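Local coordinates for sensor protein (Bacteroides thetaiotaomicron, PDB 2X7X), which binds fructose through this periplasmic domain of a hybrid two-component sensor, which probably relays the signal to its histidine kinase, at residues K101-D109 and P264-N272. Residues are numbered along the deposited sequence; the frame is centred on the assembly and turned at random.
Sequences KYTAYIGAD and PYPKETVMN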
ATOM      1  N   LYS A 101      23.060 -28.279  -2.244  1.00 39.95           N
ATOM      2  CA  LYS A 101      22.454 -29.263  -3.109  1.00 40.26           C
ATOM      3  C   LYS A 101      20.971 -28.960  -3.257  1.00 39.61           C
ATOM      4  O   LYS A 101      20.117 -29.601  -2.640  1.00 39.27           O
ATOM      5  CB  LYS A 101      22.752 -30.681  -2.601  1.00 40.86           C
ATOM      6  CG  LYS A 101      24.240 -31.077  -2.796  1.00 43.59           C
ATOM      7  CD  LYS A 101      24.575 -32.475  -2.228  1.00 48.45           C
ATOM      8  CE  LYS A 101      25.954 -32.963  -2.677  1.00 49.68           C
ATOM      9  NZ  LYS A 101      27.012 -31.959  -2.343  1.00 51.67           N
ATOM     10  N   TYR A 102      20.702 -27.947  -4.079  1.00 39.05           N
ATOM     11  CA  TYR A 102      19.354 -27.454  -4.379  1.00 39.10           C
ATOM     12  C   TYR A 102      19.450 -26.690  -5.699  1.00 38.82           C
ATOM     13  O   TYR A 102      20.538 -26.291  -6.111  1.00 38.62           O
ATOM     14  CB  TYR A 102      18.807 -26.551  -3.238  1.00 39.30           C
ATOM     15  CG  TYR A 102      19.625 -25.297  -2.985  1.00 40.15           C
ATOM     16  CD1 TYR A 102      19.458 -24.164  -3.788  1.00 41.55           C
ATOM     17  CD2 TYR A 102      20.580 -25.241  -1.964  1.00 41.58           C
ATOM     18  CE1 TYR A 102      20.219 -23.000  -3.594  1.00 42.14           C
ATOM     19  CE2 TYR A 102      21.342 -24.064  -1.748  1.00 42.56           C
ATOM     20  CZ  TYR A 102      21.149 -22.954  -2.581  1.00 42.66           C
ATOM     21  OH  TYR A 102      21.875 -21.792  -2.424  1.00 43.65           O
ATOM     22  N   THR A 103      18.330 -26.475  -6.369  1.00 38.69           N
ATOM     23  CA  THR A 103      18.376 -25.808  -7.669  1.00 38.67           C
ATOM     24  C   THR A 103      18.411 -24.277  -7.548  1.00 38.66           C
ATOM     25  O   THR A 103      19.218 -23.606  -8.207  1.00 38.74           O
ATOM     26  CB  THR A 103      17.191 -26.229  -8.546  1.00 38.86           C
ATOM     27  OG1 THR A 103      17.002 -27.650  -8.447  1.00 38.87           O
ATOM     28  CG2 THR A 103      17.434 -25.828  -9.988  1.00 39.02           C
ATOM     29  N   ALA A 104      17.523 -23.728  -6.718  1.00 38.27           N
ATOM     30  CA  ALA A 104      17.433 -22.279  -6.539  1.00 37.81           C
ATOM     31  C   ALA A 104      16.887 -21.880  -5.178  1.00 37.21           C
ATOM     32  O   ALA A 104      16.082 -22.593  -4.575  1.00 37.36           O
ATOM     33  CB  ALA A 104      16.593 -21.643  -7.658  1.00 37.87           C
ATOM     34  N   TYR A 105      17.343 -20.728  -4.704  1.00 36.85           N
ATOM     35  CA  TYR A 105      16.886 -20.167  -3.438  1.00 36.26           C
ATOM     36  C   TYR A 105      16.145 -18.861  -3.686  1.00 35.16           C
ATOM     37  O   TYR A 105      16.601 -18.017  -4.456  1.00 34.58           O
ATOM     38  CB  TYR A 105      18.069 -19.932  -2.487  1.00 36.45           C
ATOM     39  CG  TYR A 105      17.691 -19.184  -1.226  1.00 38.50           C
ATOM     40  CD1 TYR A 105      16.837 -19.757  -0.275  1.00 40.09           C
ATOM     41  CD2 TYR A 105      18.165 -17.894  -0.990  1.00 40.66           C
ATOM     42  CE1 TYR A 105      16.464 -19.061   0.878  1.00 41.26           C
ATOM     43  CE2 TYR A 105      17.805 -17.190   0.168  1.00 42.03           C
ATOM     44  CZ  TYR A 105      16.958 -17.783   1.096  1.00 42.78           C
ATOM     45  OH  TYR A 105      16.602 -17.090   2.239  1.00 45.40           O
ATOM     46  N   ILE A 106      14.991 -18.707  -3.043  1.00 34.24           N
ATOM     47  CA  ILE A 106      14.333 -17.399  -2.988  1.00 33.43           C
ATOM     48  C   ILE A 106      13.855 -17.058  -1.574  1.00 32.86           C
ATOM     49  O   ILE A 106      13.276 -17.893  -0.872  1.00 32.65           O
ATOM     50  CB  ILE A 106      13.180 -17.279  -3.999  1.00 33.16           C
ATOM     51  CG1 ILE A 106      12.634 -15.849  -4.012  1.00 33.65           C
ATOM     52  CG2 ILE A 106      12.098 -18.298  -3.695  1.00 32.65           C
ATOM     53  CD1 ILE A 106      11.483 -15.622  -4.977  1.00 34.68           C
ATOM     54  N   GLY A 107      14.097 -15.819  -1.166  1.00 32.44           N
ATOM     55  CA  GLY A 107      13.660 -15.358   0.152  1.00 32.02           C
ATOM     56  C   GLY A 107      14.164 -13.982   0.510  1.00 31.69           C
ATOM     57  O   GLY A 107      14.881 -13.360  -0.265  1.00 32.13           O
ATOM     58  N   ALA A 108      13.786 -13.496   1.686  1.00 31.40           N
ATOM     59  CA  ALA A 108      14.255 -12.203   2.149  1.00 30.88           C
ATOM     60  C   ALA A 108      15.407 -12.408   3.126  1.00 30.90           C
ATOM     61  O   ALA A 108      15.468 -13.445   3.780  1.00 31.17           O
ATOM     62  CB  ALA A 108      13.130 -11.449   2.789  1.00 30.79           C
ATOM     63  N   ASP A 109      16.319 -11.435   3.233  1.00 30.85           N
ATOM     64  CA  ASP A 109      17.494 -11.599   4.110  1.00 30.34           C
ATOM     65  C   ASP A 109      17.152 -11.443   5.595  1.00 29.64           C
ATOM     66  O   ASP A 109      16.930 -10.330   6.088  1.00 29.74           O
ATOM     67  CB  ASP A 109      18.629 -10.649   3.726  1.00 30.26           C
ATOM     68  CG  ASP A 109      19.941 -10.997   4.418  1.00 31.97           C
ATOM     69  OD1 ASP A 109      20.991 -10.495   3.967  1.00 35.03           O
ATOM     70  OD2 ASP A 109      19.944 -11.779   5.396  1.00 32.46           O
ATOM     71  N   PRO A 264      16.156 -19.142 -18.694  1.00 56.62           N
ATOM     72  CA  PRO A 264      17.230 -18.869 -17.730  1.00 56.50           C
ATOM     73  C   PRO A 264      16.639 -18.366 -16.408  1.00 56.22           C
ATOM     74  O   PRO A 264      15.474 -17.955 -16.373  1.00 56.68           O
ATOM     75  CB  PRO A 264      18.066 -17.784 -18.426  1.00 56.54           C
ATOM     76  CG  PRO A 264      17.100 -17.067 -19.329  1.00 56.70           C
ATOM     77  CD  PRO A 264      15.988 -18.042 -19.670  1.00 56.79           C
ATOM     78  N   TYR A 265      17.418 -18.420 -15.332  1.00 55.60           N
ATOM     79  CA  TYR A 265      16.935 -17.994 -14.014  1.00 54.85           C
ATOM     80  C   TYR A 265      18.091 -17.608 -13.109  1.00 54.34           C
ATOM     81  O   TYR A 265      19.229 -18.028 -13.343  1.00 54.06           O
ATOM     82  CB  TYR A 265      16.097 -19.099 -13.337  1.00 54.68           C
ATOM     83  CG  TYR A 265      16.838 -20.399 -13.153  1.00 54.87           C
ATOM     84  CD1 TYR A 265      16.772 -21.395 -14.128  1.00 55.45           C
ATOM     85  CD2 TYR A 265      17.618 -20.633 -12.021  1.00 54.96           C
ATOM     86  CE1 TYR A 265      17.455 -22.593 -13.988  1.00 55.58           C
ATOM     87  CE2 TYR A 265      18.312 -21.832 -11.866  1.00 56.38           C
ATOM     88  CZ  TYR A 265      18.221 -22.813 -12.862  1.00 56.64           C
ATOM     89  OH  TYR A 265      18.886 -24.014 -12.742  1.00 56.86           O
ATOM     90  N   PRO A 266      17.802 -16.801 -12.068  1.00 53.89           N
ATOM     91  CA  PRO A 266      18.787 -16.617 -11.008  1.00 53.42           C
ATOM     92  C   PRO A 266      18.726 -17.794 -10.049  1.00 52.88           C
ATOM     93  O   PRO A 266      17.644 -18.273  -9.726  1.00 52.82           O
ATOM     94  CB  PRO A 266      18.330 -15.327 -10.320  1.00 53.57           C
ATOM     95  CG  PRO A 266      16.851 -15.272 -10.562  1.00 53.69           C
ATOM     96  CD  PRO A 266      16.599 -15.965 -11.871  1.00 53.72           C
ATOM     97  N   LYS A 267      19.887 -18.273  -9.623  1.00 52.48           N
ATOM     98  CA  LYS A 267      19.970 -19.348  -8.639  1.00 52.04           C
ATOM     99  C   LYS A 267      19.652 -18.785  -7.265  1.00 51.11           C
ATOM    100  O   LYS A 267      19.210 -19.509  -6.373  1.00 51.02           O
ATOM    101  CB  LYS A 267      21.356 -19.998  -8.647  1.00 52.41           C
ATOM    102  CG  LYS A 267      22.474 -19.093  -9.164  1.00 54.05           C
ATOM    103  CD  LYS A 267      22.464 -19.026 -10.701  1.00 55.70           C
ATOM    104  CE  LYS A 267      22.794 -17.621 -11.188  1.00 56.10           C
ATOM    105  NZ  LYS A 267      22.272 -17.324 -12.562  1.00 57.17           N
ATOM    106  N   GLU A 268      19.868 -17.485  -7.107  1.00 49.87           N
ATOM    107  CA  GLU A 268      19.528 -16.825  -5.866  1.00 48.77           C
ATOM    108  C   GLU A 268      18.754 -15.519  -6.079  1.00 47.94           C
ATOM    109  O   GLU A 268      19.210 -14.612  -6.772  1.00 47.72           O
ATOM    110  CB  GLU A 268      20.779 -16.614  -5.025  1.00 48.75           C
ATOM    111  CG  GLU A 268      20.473 -16.405  -3.564  1.00 49.18           C
ATOM    112  CD  GLU A 268      21.551 -16.941  -2.658  1.00 49.05           C
ATOM    113  OE1 GLU A 268      22.180 -17.971  -3.006  1.00 48.74           O
ATOM    114  OE2 GLU A 268      21.754 -16.330  -1.591  1.00 49.50           O
ATOM    115  N   THR A 269      17.566 -15.461  -5.491  1.00 46.85           N
ATOM    116  CA  THR A 269      16.748 -14.271  -5.525  1.00 46.35           C
ATOM    117  C   THR A 269      16.499 -13.783  -4.106  1.00 46.22           C
ATOM    118  O   THR A 269      15.836 -14.454  -3.299  1.00 46.09           O
ATOM    119  CB  THR A 269      15.413 -14.526  -6.230  1.00 46.43           C
ATOM    120  OG1 THR A 269      15.661 -15.106  -7.516  1.00 46.41           O
ATOM    121  CG2 THR A 269      14.629 -13.218  -6.400  1.00 46.09           C
ATOM    122  N   VAL A 270      17.049 -12.615  -3.807  1.00 45.86           N
ATOM    123  CA  VAL A 270      16.864 -11.996  -2.504  1.00 45.75           C
ATOM    124  C   VAL A 270      15.784 -10.913  -2.568  1.00 45.20           C
ATOM    125  O   VAL A 270      15.849 -10.007  -3.402  1.00 45.14           O
ATOM    126  CB  VAL A 270      18.195 -11.440  -1.936  1.00 45.90           C
ATOM    127  CG1 VAL A 270      18.964 -10.656  -2.994  1.00 46.48           C
ATOM    128  CG2 VAL A 270      17.938 -10.578  -0.696  1.00 46.31           C
ATOM    129  N   MET A 271      14.796 -11.025  -1.684  1.00 44.62           N
ATOM    130  CA  MET A 271      13.690 -10.063  -1.596  1.00 44.14           C
ATOM    131  C   MET A 271      13.912  -9.041  -0.475  1.00 43.25           C
ATOM    132  O   MET A 271      14.650  -9.293   0.478  1.00 43.05           O
ATOM    133  CB  MET A 271      12.362 -10.794  -1.405  1.00 44.31           C
ATOM    134  CG  MET A 271      12.149 -11.922  -2.397  1.00 46.24           C
ATOM    135  SD  MET A 271      10.533 -12.732  -2.313  1.00 52.42           S
ATOM    136  CE  MET A 271      10.664 -13.848  -0.904  1.00 48.66           C
ATOM    137  N   ASN A 272      13.268  -7.886  -0.588  1.00 42.53           N
ATOM    138  CA  ASN A 272      13.518  -6.793   0.348  1.00 41.43           C
ATOM    139  C   ASN A 272      12.514  -6.743   1.479  1.00 39.99           C
ATOM    140  O   ASN A 272      11.399  -7.278   1.376  1.00 40.08           O
ATOM    141  CB  ASN A 272      13.543  -5.445  -0.378  1.00 41.99           C
ATOM    142  CG  ASN A 272      14.516  -5.431  -1.542  1.00 43.67           C
ATOM    143  OD1 ASN A 272      15.716  -5.683  -1.371  1.00 43.65           O
ATOM    144  ND2 ASN A 272      13.996  -5.153  -2.743  1.00 44.14           N
TER
HETATM  145  O   HOH W   1      16.297 -17.667  -7.071  1.00 36.43           O
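Tyr-265 sets its hydroxyl OH 3.6 Å from the methyl CG2 of Thr-103; Ile-259 of helix 249-260 borders both side chains. Pro-266 O accepts a hydrogen bond from a water that also donates to Tyr-105 O and meets Thr-269 OG1, linking Pro-266 to both strands. Lys-267 O accepts a nearly straight bond from Tyr-105 N (2.8 Å). Glu-268, exposed as suits its charge, lays its aliphatic CG at the ring edge of Tyr-105, 3.8 Å from CD2, with the carboxylate turned 85° to the ring. The strands run parallel: 268-271 is the outermost in this chain of the six-stranded sheet of the periplasmic binding protein lobe, beside 104-108. Beta-branched Thr-269 suits such a strand; its CB lies beside Ile-106 CG1, and its backbone bonds Tyr-105 O and Gly-107 N. A CB on Gly-107 would hit Tyr-105 OH; without one, its N sits over a face of that ring. Exposed Val-270 makes a CA-H...O contact from CA to Gly-107 O (3.3 Å). Met-271 donates its N to Gly-107 O (2.7 Å), and its flexible chain, bent at chi3 (-79°), brings CE within 3.5 Å of Gly-107 CA and SD against Ile-106 CD1; an alanine here would probably leave a gap beside Ile-106.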